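Local structure of hydrolase, haloacid dehalogenase-like family (Streptococcus pneumoniae, 2FI1) at residues T16-A27 and E77-V87; H101-L112 and Y123-S131. The protein is probably a hydrolase of the haloacid dehalogenase-like family that binds a metal ion, its exact substrate not being established. One frame throughout, in Å; residues are numbered along the deposited sequence.

Contact 1: T16-A27 and E77-V87; sequences TLLDNYETSTAA and ELEHPILFEGV
Phe84 lies against Asp19 where the two connections between the Rossmann-like core and the helical cap of this haloacid dehalogenase-like fold run side by side. The chain leaves the core after helix 13-17, enters the cap with helix 20-34, and returns through 77-87. A single bridge, Leu18 with Leu83, joins the two crossings. Phe84 N donates to Leu17 O at 3.0 Å, and Asp19 N donates to Ile82 O at 2.8 Å, in the carbonyl plane. The Phe84 side chain can be followed outward. Its CG is anti to the carbonyl carbon (chi1 -80°), which lays the ring along 16-19. CB and CG pass Thr16 O. Phe84 CD2 comes closest to Thr16 O, at 3.2 Å, and this buried oxygen has no polar partner. CE2 meets Leu18 O and Asp19 CA. CD1, CE1 and CZ meet the Asp19 carboxylate. Asp19 CB sits over the ring centre, a CH-pi contact 3.8 Å from the centroid, and the carboxylate is stacked on the ring with planes 8° apart. Asp19 is also the N-cap of helix 20-34: its OD1 accepts a weak bond from Glu22 N and a hydrogen bond from Tyr45. Water 2 donates to Asp19 OD2 and Leu83 O. Apolar pairs add to the bridge. Leu17 CD2 meets Val87 CG1, and Leu18 CD1 rests on Pro81 CB. Farther into the cap, Ile82 CD1 touches Glu22 CG and Thr23 CG2. Glu77 bends at chi2 (-71°), which brings its carboxylate against Ala26 CB. Water 1 accepts from Ile82 N and lies 2.9 Å from Thr23 OG1.

Contact 2: H101-L112 and Y123-S131; sequences HFLVSHRNDQVL and YFTEVVTSS
The His101 ring has Tyr123 O at its edge, in the ring plane, with CD2 3.5 Å from that oxygen. The Tyr123 ring meets it obliquely, planes at 86°. Tyr123 CB lies over one face of the Phe124 ring, offset toward the rim. Phe124 CD1 and CE1 reach obliquely to Leu103 CB. Phe102 CE1 touches Thr125 CB. Trp11 and Leu91 O take the two His101 ring nitrogens. Water 3 accepts from His101 N and donates to Tyr123 O. Between the strands, Val128 N donates to Leu103 O at 2.8 Å, nearly straight at 175°, and Ser105 N donates to Val128 O. Val127 CG1 packs against both Val111 CG1 and Leu112 CD2, the latter at 3.7 Å. Past the strand ends, Ser130 N donates to Arg107 O from above the carbonyl plane. Thr129 OG1 sits between its backbone N and carbonyl carbon (chi1 73°); there it donates to Asp109 OD1 at 2.7 Å and accepts from Ser131 N, an ST turn. Parallel strands 100-104 and 124-128, with helix 110-117 packed on Leu103 and Val127's side, form a beta-alpha-beta crossover of the Rossmann-like core.

Both contacts are partly buried, but they serve different parts of the fold. Contact 1 pairs the two crossings between core and cap, with one isolated bridge, a carboxylate-on-ring stack and two bridging waters. Contact 2 belongs to the core sheet itself. It joins outermost strand 124-128 to its neighbour by parallel backbone pairing, and the hydroxyl and carboxylate bonds that cross between its segments lie beyond the strand ends, where Asp109 and Ser131 are exposed. They hold separate elements, with centres about 17 Å apart, yet they meet in the core: Leu17 CD1 of contact 1 packs on Phe124 CZ at 3.8 Å. The calcium ion lies nearer contact 1, about 5 Å from the Thr16 side chain.

Contact 1: T16-A27 and E77-V87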
loop_
_atom_site.group_PDB
_atom_site.type_symbol
_atom_site.label_atom_id
_atom_site.label_comp_id
_atom_site.label_asym_id
_atom_site.label_seq_id
_atom_site.Cartn_x
_atom_site.Cartn_y
_atom_site.Cartn_z
ATOM N N THR A 16 3.280 0.713 -0.328
ATOM C CA THR A 16 3.870 1.970 0.135
ATOM C C THR A 16 3.924 1.966 1.664
ATOM O O THR A 16 5.004 1.967 2.246
ATOM C CB THR A 16 3.083 3.167 -0.420
ATOM O OG1 THR A 16 3.174 3.157 -1.856
ATOM C CG2 THR A 16 3.628 4.463 0.097
ATOM N N LEU A 17 2.769 1.942 2.322
ATOM C CA LEU A 17 2.734 1.808 3.786
ATOM C C LEU A 17 2.637 0.349 4.222
ATOM O O LEU A 17 3.284 -0.061 5.181
ATOM C CB LEU A 17 1.560 2.591 4.355
ATOM C CG LEU A 17 1.618 4.100 4.139
ATOM C CD1 LEU A 17 0.379 4.706 4.714
ATOM C CD2 LEU A 17 2.860 4.712 4.769
ATOM N N LEU A 18 1.809 -0.412 3.513
ATOM C CA LEU A 18 1.539 -1.814 3.840
ATOM C C LEU A 18 2.324 -2.723 2.908
ATOM O O LEU A 18 2.208 -2.604 1.688
ATOM C CB LEU A 18 0.050 -2.097 3.688
ATOM C CG LEU A 18 -0.412 -3.518 4.013
ATOM C CD1 LEU A 18 -0.381 -3.752 5.510
ATOM C CD2 LEU A 18 -1.792 -3.740 3.435
ATOM N N ASP A 19 3.126 -3.619 3.489
ATOM C CA ASP A 19 3.862 -4.615 2.714
ATOM C C ASP A 19 2.938 -5.818 2.484
ATOM O O ASP A 19 3.118 -6.894 3.063
ATOM C CB ASP A 19 5.143 -5.000 3.456
ATOM C CG ASP A 19 6.129 -5.771 2.591
ATOM O OD1 ASP A 19 5.773 -6.147 1.455
ATOM O OD2 ASP A 19 7.263 -5.991 3.072
ATOM N N ASN A 20 1.935 -5.627 1.633
ATOM C CA ASN A 20 0.993 -6.703 1.352
ATOM C C ASN A 20 1.671 -7.880 0.662
ATOM O O ASN A 20 1.232 -9.022 0.826
ATOM C CB ASN A 20 -0.188 -6.216 0.515
ATOM C CG ASN A 20 0.241 -5.593 -0.782
ATOM O OD1 ASN A 20 0.658 -4.432 -0.810
ATOM N ND2 ASN A 20 0.138 -6.347 -1.879
ATOM N N TYR A 21 2.726 -7.638 -0.108
ATOM C CA TYR A 21 3.379 -8.765 -0.771
ATOM C C TYR A 21 4.100 -9.655 0.223
ATOM O O TYR A 21 4.300 -10.836 -0.053
ATOM C CB TYR A 21 4.269 -8.303 -1.933
ATOM C CG TYR A 21 3.439 -7.747 -3.069
ATOM C CD1 TYR A 21 2.548 -8.561 -3.766
ATOM C CD2 TYR A 21 3.520 -6.413 -3.430
ATOM C CE1 TYR A 21 1.762 -8.046 -4.793
ATOM C CE2 TYR A 21 2.741 -5.894 -4.459
ATOM C CZ TYR A 21 1.866 -6.717 -5.125
ATOM O OH TYR A 21 1.098 -6.214 -6.151
ATOM N N GLU A 22 4.461 -9.134 1.394
ATOM C CA GLU A 22 5.102 -9.985 2.405
ATOM C C GLU A 22 4.127 -10.997 3.001
ATOM O O GLU A 22 4.447 -12.182 3.123
ATOM C CB GLU A 22 5.742 -9.147 3.520
ATOM C CG GLU A 22 6.493 -9.956 4.573
ATOM C CD GLU A 22 7.626 -10.774 3.998
ATOM O OE1 GLU A 22 8.147 -10.398 2.930
ATOM O OE2 GLU A 22 7.975 -11.805 4.615
ATOM N N THR A 23 2.942 -10.540 3.383
ATOM C CA THR A 23 1.946 -11.450 3.922
ATOM C C THR A 23 1.479 -12.448 2.852
ATOM O O THR A 23 1.273 -13.632 3.135
ATOM C CB THR A 23 0.752 -10.695 4.552
ATOM O OG1 THR A 23 0.429 -9.544 3.776
ATOM C CG2 THR A 23 1.069 -10.263 5.981
ATOM N N SER A 24 1.331 -11.987 1.613
ATOM C CA SER A 24 0.941 -12.874 0.530
ATOM C C SER A 24 2.029 -13.903 0.235
ATOM O O SER A 24 1.729 -15.079 0.035
ATOM C CB SER A 24 0.609 -12.059 -0.714
ATOM O OG SER A 24 -0.563 -11.278 -0.506
ATOM N N THR A 25 3.288 -13.479 0.254
ATOM C CA THR A 25 4.406 -14.403 0.037
ATOM C C THR A 25 4.446 -15.472 1.124
ATOM O O THR A 25 4.609 -16.659 0.834
ATOM C CB THR A 25 5.746 -13.653 -0.033
ATOM O OG1 THR A 25 5.754 -12.816 -1.196
ATOM C CG2 THR A 25 6.932 -14.613 -0.099
ATOM N N ALA A 26 4.285 -15.065 2.372
ATOM C CA ALA A 26 4.278 -16.025 3.463
ATOM C C ALA A 26 3.195 -17.069 3.235
ATOM O O ALA A 26 3.450 -18.273 3.350
ATOM C CB ALA A 26 4.082 -15.310 4.797
ATOM N N ALA A 27 1.998 -16.619 2.877
ATOM C CA ALA A 27 0.882 -17.535 2.599
ATOM C C ALA A 27 1.147 -18.422 1.374
ATOM O O ALA A 27 0.808 -19.602 1.372
ATOM C CB ALA A 27 -0.392 -16.767 2.407
ATOM N N GLU A 77 -2.825 -14.709 7.359
ATOM C CA GLU A 77 -1.680 -13.812 7.501
ATOM C C GLU A 77 -2.117 -12.374 7.756
ATOM O O GLU A 77 -1.492 -11.664 8.555
ATOM C CB GLU A 77 -0.807 -13.857 6.244
ATOM C CG GLU A 77 0.141 -15.024 6.211
ATOM C CD GLU A 77 1.263 -14.877 7.232
ATOM O OE1 GLU A 77 1.817 -13.763 7.387
ATOM O OE2 GLU A 77 1.584 -15.875 7.874
ATOM N N LEU A 78 -3.181 -11.948 7.078
ATOM C CA LEU A 78 -3.673 -10.574 7.191
ATOM C C LEU A 78 -4.402 -10.300 8.508
ATOM O O LEU A 78 -4.798 -9.164 8.761
ATOM C CB LEU A 78 -4.566 -10.219 6.005
ATOM C CG LEU A 78 -3.809 -9.906 4.713
ATOM C CD1 LEU A 78 -4.755 -9.907 3.538
ATOM C CD2 LEU A 78 -3.073 -8.581 4.831
ATOM N N GLU A 79 -4.568 -11.319 9.350
ATOM C CA GLU A 79 -4.961 -11.047 10.736
ATOM C C GLU A 79 -3.881 -10.220 11.439
ATOM O O GLU A 79 -4.164 -9.517 12.411
ATOM C CB GLU A 79 -5.213 -12.345 11.505
ATOM C CG GLU A 79 -6.401 -13.133 10.986
ATOM C CD GLU A 79 -6.505 -14.520 11.598
ATOM O OE1 GLU A 79 -5.847 -14.786 12.628
ATOM O OE2 GLU A 79 -7.252 -15.345 11.033
ATOM N N HIS A 80 -2.645 -10.306 10.944
ATOM C CA HIS A 80 -1.540 -9.501 11.444
ATOM C C HIS A 80 -0.784 -8.907 10.260
ATOM O O HIS A 80 0.285 -9.395 9.885
ATOM C CB HIS A 80 -0.611 -10.354 12.305
ATOM C CG HIS A 80 -1.284 -10.936 13.503
ATOM N ND1 HIS A 80 -1.466 -10.230 14.674
ATOM C CD2 HIS A 80 -1.857 -12.145 13.699
ATOM C CE1 HIS A 80 -2.102 -10.991 15.548
ATOM N NE2 HIS A 80 -2.356 -12.156 14.980
ATOM N N PRO A 81 -1.341 -7.837 9.669
ATOM C CA PRO A 81 -0.683 -7.254 8.499
ATOM C C PRO A 81 0.690 -6.687 8.848
ATOM O O PRO A 81 0.957 -6.374 10.012
ATOM C CB PRO A 81 -1.645 -6.146 8.050
ATOM C CG PRO A 81 -2.922 -6.357 8.808
ATOM C CD PRO A 81 -2.557 -7.094 10.049
ATOM N N ILE A 82 1.548 -6.565 7.847
ATOM C CA ILE A 82 2.923 -6.134 8.030
ATOM C C ILE A 82 3.145 -4.823 7.283
ATOM O O ILE A 82 2.966 -4.763 6.071
ATOM C CB ILE A 82 3.891 -7.225 7.511
ATOM C CG1 ILE A 82 3.680 -8.517 8.309
ATOM C CG2 ILE A 82 5.346 -6.787 7.611
ATOM C CD1 ILE A 82 4.407 -9.715 7.761
ATOM N N LEU A 83 3.511 -3.770 8.009
ATOM C CA LEU A 83 3.883 -2.494 7.388
ATOM C C LEU A 83 5.292 -2.588 6.826
ATOM O O LEU A 83 6.077 -3.440 7.254
ATOM C CB LEU A 83 3.841 -1.362 8.420
ATOM C CG LEU A 83 2.492 -1.083 9.074
ATOM C CD1 LEU A 83 2.681 -0.019 10.150
ATOM C CD2 LEU A 83 1.467 -0.655 8.032
ATOM N N PHE A 84 5.642 -1.702 5.898
ATOM C CA PHE A 84 7.052 -1.562 5.548
ATOM C C PHE A 84 7.830 -1.095 6.769
ATOM O O PHE A 84 7.294 -0.376 7.620
ATOM C CB PHE A 84 7.238 -0.625 4.360
ATOM C CG PHE A 84 6.965 -1.289 3.046
ATOM C CD1 PHE A 84 7.909 -2.133 2.486
ATOM C CD2 PHE A 84 5.753 -1.138 2.402
ATOM C CE1 PHE A 84 7.651 -2.772 1.292
ATOM C CE2 PHE A 84 5.497 -1.778 1.219
ATOM C CZ PHE A 84 6.446 -2.583 0.660
ATOM N N GLU A 85 9.086 -1.516 6.873
ATOM C CA GLU A 85 9.907 -1.179 8.019
ATOM C C GLU A 85 10.026 0.332 8.139
ATOM O O GLU A 85 10.335 0.989 7.166
ATOM C CB GLU A 85 11.313 -1.772 7.861
ATOM C CG GLU A 85 12.189 -1.623 9.090
ATOM C CD GLU A 85 11.637 -2.369 10.285
ATOM O OE1 GLU A 85 11.146 -3.506 10.101
ATOM O OE2 GLU A 85 11.689 -1.827 11.409
ATOM N N GLY A 86 9.752 0.864 9.326
ATOM C CA GLY A 86 9.950 2.286 9.586
ATOM C C GLY A 86 8.757 3.180 9.297
ATOM O O GLY A 86 8.840 4.383 9.481
ATOM N N VAL A 87 7.637 2.613 8.861
ATOM C CA VAL A 87 6.463 3.429 8.549
ATOM C C VAL A 87 5.959 4.265 9.722
ATOM O O VAL A 87 5.771 5.471 9.586
ATOM C CB VAL A 87 5.317 2.550 7.974
ATOM C CG1 VAL A 87 3.968 3.247 8.048
ATOM C CG2 VAL A 87 5.639 2.194 6.536
HETATM O O HOH W 1 0.831 -7.020 5.092
HETATM O O HOH W 2 8.024 -5.176 5.629
#

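Contact 2: H101-L112 and Y123-S131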
loop_
_atom_site.group_PDB
_atom_site.type_symbol
_atom_site.label_atom_id
_atom_site.label_comp_id
_atom_site.label_asym_id
_atom_site.label_seq_id
_atom_site.Cartn_x
_atom_site.Cartn_y
_atom_site.Cartn_z
ATOM N N HIS A 101 -1.709 13.712 7.184
ATOM C CA HIS A 101 -1.686 12.509 6.385
ATOM C C HIS A 101 -3.082 12.207 5.888
ATOM O O HIS A 101 -4.048 12.300 6.631
ATOM C CB HIS A 101 -1.222 11.313 7.209
ATOM C CG HIS A 101 0.123 11.478 7.831
ATOM N ND1 HIS A 101 1.293 11.440 7.104
ATOM C CD2 HIS A 101 0.481 11.669 9.123
ATOM C CE1 HIS A 101 2.317 11.609 7.922
ATOM N NE2 HIS A 101 1.853 11.747 9.150
ATOM N N PHE A 102 -3.158 11.804 4.627
ATOM C CA PHE A 102 -4.388 11.347 3.996
ATOM C C PHE A 102 -4.092 10.024 3.330
ATOM O O PHE A 102 -2.940 9.716 3.026
ATOM C CB PHE A 102 -4.888 12.360 2.965
ATOM C CG PHE A 102 -5.094 13.722 3.540
ATOM C CD1 PHE A 102 -6.309 14.082 4.085
ATOM C CD2 PHE A 102 -4.052 14.633 3.580
ATOM C CE1 PHE A 102 -6.480 15.342 4.633
ATOM C CE2 PHE A 102 -4.228 15.879 4.133
ATOM C CZ PHE A 102 -5.430 16.230 4.655
ATOM N N LEU A 103 -5.129 9.232 3.088
ATOM C CA LEU A 103 -4.953 7.953 2.402
ATOM C C LEU A 103 -6.002 7.830 1.320
ATOM O O LEU A 103 -7.171 8.124 1.575
ATOM C CB LEU A 103 -5.077 6.786 3.381
ATOM C CG LEU A 103 -4.743 5.362 2.925
ATOM C CD1 LEU A 103 -3.295 5.197 2.662
ATOM C CD2 LEU A 103 -5.163 4.393 4.014
ATOM N N VAL A 104 -5.583 7.430 0.118
ATOM C CA VAL A 104 -6.523 7.130 -0.966
ATOM C C VAL A 104 -6.344 5.678 -1.369
ATOM O O VAL A 104 -5.238 5.252 -1.710
ATOM C CB VAL A 104 -6.324 8.051 -2.176
ATOM C CG1 VAL A 104 -7.213 7.615 -3.345
ATOM C CG2 VAL A 104 -6.639 9.479 -1.802
ATOM N N SER A 105 -7.450 4.937 -1.325
ATOM C CA SER A 105 -7.463 3.536 -1.718
ATOM C C SER A 105 -8.666 3.271 -2.610
ATOM O O SER A 105 -9.718 3.879 -2.454
ATOM C CB SER A 105 -7.554 2.643 -0.487
ATOM O OG SER A 105 -7.591 1.259 -0.845
ATOM N N HIS A 106 -8.480 2.321 -3.516
ATOM C CA HIS A 106 -9.569 1.799 -4.335
ATOM C C HIS A 106 -10.331 0.686 -3.644
ATOM O O HIS A 106 -11.377 0.276 -4.144
ATOM C CB HIS A 106 -9.019 1.196 -5.608
ATOM C CG HIS A 106 -8.236 2.145 -6.449
ATOM N ND1 HIS A 106 -7.286 1.719 -7.348
ATOM C CD2 HIS A 106 -8.281 3.496 -6.557
ATOM C CE1 HIS A 106 -6.768 2.769 -7.961
ATOM N NE2 HIS A 106 -7.357 3.856 -7.503
ATOM N N ARG A 107 -9.787 0.165 -2.550
ATOM C CA ARG A 107 -10.416 -0.932 -1.832
ATOM C C ARG A 107 -11.598 -0.416 -1.031
ATOM O O ARG A 107 -11.744 0.795 -0.803
ATOM C CB ARG A 107 -9.407 -1.621 -0.919
ATOM C CG ARG A 107 -8.242 -2.225 -1.639
ATOM C CD ARG A 107 -8.593 -3.565 -2.251
ATOM N NE ARG A 107 -7.521 -4.061 -3.098
ATOM C CZ ARG A 107 -7.486 -5.276 -3.639
ATOM N NH1 ARG A 107 -8.479 -6.132 -3.422
ATOM N NH2 ARG A 107 -6.468 -5.636 -4.395
ATOM N N ASN A 108 -12.456 -1.339 -0.607
ATOM C CA ASN A 108 -13.606 -1.001 0.212
ATOM C C ASN A 108 -13.188 -0.745 1.672
ATOM O O ASN A 108 -12.006 -0.610 1.970
ATOM C CB ASN A 108 -14.704 -2.077 0.077
ATOM C CG ASN A 108 -14.305 -3.416 0.654
ATOM O OD1 ASN A 108 -13.334 -3.529 1.398
ATOM N ND2 ASN A 108 -15.070 -4.457 0.308
ATOM N N ASP A 109 -14.160 -0.689 2.571
ATOM C CA ASP A 109 -13.877 -0.296 3.954
ATOM C C ASP A 109 -13.050 -1.318 4.776
ATOM O O ASP A 109 -12.769 -1.059 5.943
ATOM C CB ASP A 109 -15.174 0.128 4.666
ATOM C CG ASP A 109 -15.674 1.503 4.228
ATOM O OD1 ASP A 109 -14.888 2.322 3.687
ATOM O OD2 ASP A 109 -16.868 1.796 4.454
ATOM N N GLN A 110 -12.618 -2.444 4.192
ATOM C CA GLN A 110 -11.585 -3.298 4.838
ATOM C C GLN A 110 -10.277 -2.540 5.099
ATOM O O GLN A 110 -9.524 -2.850 6.031
ATOM C CB GLN A 110 -11.250 -4.547 4.004
ATOM C CG GLN A 110 -10.429 -5.590 4.790
ATOM C CD GLN A 110 -9.702 -6.611 3.925
ATOM O OE1 GLN A 110 -9.869 -6.653 2.701
ATOM N NE2 GLN A 110 -8.882 -7.445 4.568
ATOM N N VAL A 111 -9.995 -1.558 4.259
ATOM C CA VAL A 111 -8.865 -0.651 4.467
ATOM C C VAL A 111 -8.845 -0.197 5.912
ATOM O O VAL A 111 -7.791 -0.133 6.540
ATOM C CB VAL A 111 -8.957 0.583 3.520
ATOM C CG1 VAL A 111 -7.992 1.702 3.952
ATOM C CG2 VAL A 111 -8.666 0.162 2.086
ATOM N N LEU A 112 -10.014 0.121 6.449
ATOM C CA LEU A 112 -10.072 0.714 7.763
ATOM C C LEU A 112 -9.615 -0.293 8.812
ATOM O O LEU A 112 -8.927 0.080 9.762
ATOM C CB LEU A 112 -11.468 1.253 8.050
ATOM C CG LEU A 112 -12.033 2.209 6.987
ATOM C CD1 LEU A 112 -13.381 2.752 7.440
ATOM C CD2 LEU A 112 -11.081 3.338 6.658
ATOM N N TYR A 123 -3.140 8.330 12.441
ATOM C CA TYR A 123 -2.395 9.312 11.665
ATOM C C TYR A 123 -3.207 10.059 10.620
ATOM O O TYR A 123 -2.806 11.138 10.205
ATOM C CB TYR A 123 -1.167 8.676 10.998
ATOM C CG TYR A 123 -0.068 8.464 11.996
ATOM C CD1 TYR A 123 0.637 9.553 12.494
ATOM C CD2 TYR A 123 0.217 7.202 12.511
ATOM C CE1 TYR A 123 1.619 9.381 13.446
ATOM C CE2 TYR A 123 1.211 7.030 13.477
ATOM C CZ TYR A 123 1.892 8.121 13.935
ATOM O OH TYR A 123 2.853 7.938 14.900
ATOM N N PHE A 124 -4.344 9.503 10.184
ATOM C CA PHE A 124 -4.998 10.011 8.985
ATOM C C PHE A 124 -6.111 10.977 9.275
ATOM O O PHE A 124 -7.049 10.660 9.989
ATOM C CB PHE A 124 -5.480 8.846 8.123
ATOM C CG PHE A 124 -4.347 7.992 7.662
ATOM C CD1 PHE A 124 -3.560 8.384 6.594
ATOM C CD2 PHE A 124 -3.994 6.856 8.360
ATOM C CE1 PHE A 124 -2.471 7.642 6.202
ATOM C CE2 PHE A 124 -2.894 6.105 7.972
ATOM C CZ PHE A 124 -2.130 6.507 6.882
ATOM N N THR A 125 -5.991 12.167 8.707
ATOM C CA THR A 125 -7.052 13.162 8.783
ATOM C C THR A 125 -8.291 12.678 8.035
ATOM O O THR A 125 -9.416 12.837 8.516
ATOM C CB THR A 125 -6.556 14.508 8.252
ATOM O OG1 THR A 125 -5.502 14.984 9.105
ATOM C CG2 THR A 125 -7.676 15.532 8.195
ATOM N N GLU A 126 -8.093 12.075 6.865
ATOM C CA GLU A 126 -9.181 11.408 6.159
ATOM C C GLU A 126 -8.629 10.249 5.344
ATOM O O GLU A 126 -7.547 10.342 4.751
ATOM C CB GLU A 126 -9.962 12.366 5.254
ATOM C CG GLU A 126 -11.178 11.689 4.603
ATOM C CD GLU A 126 -12.163 12.623 3.928
ATOM O OE1 GLU A 126 -12.264 13.808 4.295
ATOM O OE2 GLU A 126 -12.859 12.152 3.006
ATOM N N VAL A 127 -9.380 9.154 5.361
ATOM C CA VAL A 127 -9.123 7.971 4.547
ATOM C C VAL A 127 -10.231 7.890 3.503
ATOM O O VAL A 127 -11.418 7.831 3.857
ATOM C CB VAL A 127 -9.102 6.688 5.390
ATOM C CG1 VAL A 127 -8.935 5.464 4.500
ATOM C CG2 VAL A 127 -8.004 6.746 6.438
ATOM N N VAL A 128 -9.841 7.908 2.233
ATOM C CA VAL A 128 -10.769 7.765 1.109
ATOM C C VAL A 128 -10.705 6.308 0.670
ATOM O O VAL A 128 -9.635 5.817 0.312
ATOM C CB VAL A 128 -10.375 8.689 -0.053
ATOM C CG1 VAL A 128 -11.235 8.405 -1.295
ATOM C CG2 VAL A 128 -10.457 10.163 0.381
ATOM N N THR A 129 -11.848 5.616 0.719
ATOM C CA THR A 129 -11.969 4.258 0.195
ATOM C C THR A 129 -12.955 4.286 -0.966
ATOM O O THR A 129 -13.485 5.338 -1.299
ATOM C CB THR A 129 -12.493 3.283 1.263
ATOM O OG1 THR A 129 -13.882 3.527 1.482
ATOM C CG2 THR A 129 -11.740 3.443 2.577
ATOM N N SER A 130 -13.210 3.126 -1.565
ATOM C CA SER A 130 -14.157 3.062 -2.686
ATOM C C SER A 130 -15.538 3.587 -2.318
ATOM O O SER A 130 -16.264 4.075 -3.186
ATOM C CB SER A 130 -14.285 1.646 -3.212
ATOM O OG SER A 130 -14.855 0.788 -2.246
ATOM N N SER A 131 -15.900 3.510 -1.039
ATOM C CA SER A 131 -17.225 3.932 -0.604
ATOM C C SER A 131 -17.439 5.446 -0.698
ATOM O O SER A 131 -18.564 5.912 -0.584
ATOM C CB SER A 131 -17.516 3.437 0.814
ATOM O OG SER A 131 -16.756 4.158 1.756
HETATM O O HOH W 3 -3.161 13.771 9.737
#